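Local coordinates for protein probable LacI-family transcriptional regulator (Corynebacterium glutamicum ATCC 13032, PDB 3BIL) that probably acts as a DNA-binding transcription factor of the LacI family, recognising regulatory sequences near the genes it controls, at residues L265-D270 with H287-I292. Numbering follows the deposited sequence.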
# COMPACT_ATOMS: atom_id res chain seq x y z
N LEU A 265 20.64 -10.57 -9.53
CA LEU A 265 20.94 -9.58 -10.57
C LEU A 265 20.75 -8.12 -10.11
O LEU A 265 19.76 -7.77 -9.46
CB LEU A 265 20.15 -9.89 -11.87
CG LEU A 265 20.32 -11.31 -12.44
CD1 LEU A 265 19.01 -11.78 -13.07
CD2 LEU A 265 21.48 -11.39 -13.49
N VAL A 266 21.71 -7.26 -10.44
CA VAL A 266 21.55 -5.82 -10.24
C VAL A 266 20.72 -5.22 -11.38
O VAL A 266 21.18 -5.17 -12.52
CB VAL A 266 22.94 -5.07 -10.12
CG1 VAL A 266 22.75 -3.60 -9.61
CG2 VAL A 266 23.89 -5.81 -9.19
N ILE A 267 19.50 -4.80 -11.08
CA ILE A 267 18.72 -3.98 -11.97
C ILE A 267 19.46 -2.73 -12.39
O ILE A 267 20.19 -2.13 -11.59
CB ILE A 267 17.39 -3.57 -11.35
CG1 ILE A 267 16.63 -4.85 -11.01
CG2 ILE A 267 16.62 -2.61 -12.33
CD1 ILE A 267 15.22 -4.68 -10.62
N GLY A 268 19.25 -2.31 -13.64
CA GLY A 268 20.05 -1.23 -14.22
C GLY A 268 21.53 -1.56 -14.42
O GLY A 268 22.28 -0.72 -14.90
N LYS A 269 21.97 -2.77 -14.07
CA LYS A 269 23.35 -3.20 -14.34
C LYS A 269 23.42 -4.56 -15.08
O LYS A 269 24.05 -4.68 -16.13
CB LYS A 269 24.14 -3.21 -13.02
CG LYS A 269 25.52 -3.84 -13.05
CD LYS A 269 26.65 -2.83 -12.92
CE LYS A 269 28.02 -3.50 -13.25
NZ LYS A 269 28.17 -3.80 -14.73
N ASP A 270 22.74 -5.58 -14.58
CA ASP A 270 22.81 -6.92 -15.18
C ASP A 270 21.56 -7.27 -15.97
O ASP A 270 21.58 -8.20 -16.74
CB ASP A 270 23.02 -7.98 -14.09
CG ASP A 270 24.35 -7.86 -13.40
OD1 ASP A 270 25.40 -7.84 -14.10
OD2 ASP A 270 24.34 -7.79 -12.14
N HIS A 287 19.21 1.65 -8.29
CA HIS A 287 19.02 2.28 -9.58
C HIS A 287 17.51 2.48 -9.73
O HIS A 287 16.76 1.52 -9.91
CB HIS A 287 19.56 1.43 -10.71
CG HIS A 287 21.05 1.27 -10.69
ND1 HIS A 287 21.70 0.48 -9.76
CD2 HIS A 287 22.01 1.78 -11.50
CE1 HIS A 287 23.00 0.52 -10.00
NE2 HIS A 287 23.22 1.30 -11.04
N PRO A 288 17.06 3.72 -9.60
CA PRO A 288 15.63 3.89 -9.60
C PRO A 288 14.99 3.28 -10.85
O PRO A 288 15.67 3.12 -11.86
CB PRO A 288 15.47 5.41 -9.54
CG PRO A 288 16.73 5.85 -8.80
CD PRO A 288 17.77 5.00 -9.44
N LEU A 289 13.71 2.93 -10.75
CA LEU A 289 13.06 2.18 -11.79
C LEU A 289 12.37 3.06 -12.80
O LEU A 289 11.50 3.83 -12.45
CB LEU A 289 12.02 1.24 -11.20
CG LEU A 289 12.20 -0.25 -11.21
CD1 LEU A 289 13.41 -0.65 -10.36
CD2 LEU A 289 10.93 -0.79 -10.63
N THR A 290 12.72 2.90 -14.07
CA THR A 290 11.88 3.41 -15.11
C THR A 290 10.49 2.75 -14.96
O THR A 290 10.37 1.55 -14.87
CB THR A 290 12.55 3.16 -16.45
OG1 THR A 290 13.84 3.79 -16.46
CG2 THR A 290 11.70 3.73 -17.59
N VAL A 291 9.43 3.53 -14.95
CA VAL A 291 8.09 2.98 -14.79
C VAL A 291 7.11 3.75 -15.67
O VAL A 291 7.40 4.86 -16.14
CB VAL A 291 7.55 3.10 -13.32
CG1 VAL A 291 8.31 2.15 -12.31
CG2 VAL A 291 7.55 4.56 -12.82
N ILE A 292 5.95 3.13 -15.86
CA ILE A 292 4.87 3.72 -16.58
C ILE A 292 3.88 4.27 -15.57
O ILE A 292 3.34 3.55 -14.75
CB ILE A 292 4.26 2.71 -17.57
CG1 ILE A 292 5.28 2.47 -18.71
CG2 ILE A 292 2.94 3.23 -18.14
CD1 ILE A 292 4.85 1.38 -19.68
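His287 lays its imidazole against the turn of 265-270, with the backbone carbon C of Gly268 over one ring face. CG stands anti to the carbonyl carbon (chi1 -66°), which carries the ring out over the turn. There ND1 comes within 3.5 Å of Ile267 O, an approach oblique to the ring and without a hydrogen bond, while CE1 meets Val266 CG1 at 4.1 Å, equally obliquely. A planar ring suits this place because it covers the turn from one side. Gly268 suits the turn for two reasons: its phi is positive (66°), and, having no side chain, it lets His287 CB come close where the backbones are nearest, 5.9 Å between the CA atoms of Gly268 and His287. The buried side is apolar: Ile267 CG2 meets Leu289 CD1 at 4.2 Å. Branched apolar side chains suit this side because both pack against helix 250-262, Ile267 on Cys260 and Leu289 on Thr253; Ile267 also reaches Val273 of strand 272-276. The site belongs to a periplasmic-binding-protein-like domain, in which 265-270 links that helix to that strand, and the segment 287-292 runs into the neighbouring parallel strand 291-293. The looser side faces solvent: Val266 is exposed and touches the ring through CG1, and His287 is partly exposed. The exposed turn keeps its shape by its own bonds: Val266 O accepts from the backbone N of both Lys269 and Asp270, and Asp270 OD2, through its anti lone pair, takes the N-H of Val266 (N to OD2 3.2 Å, 161°).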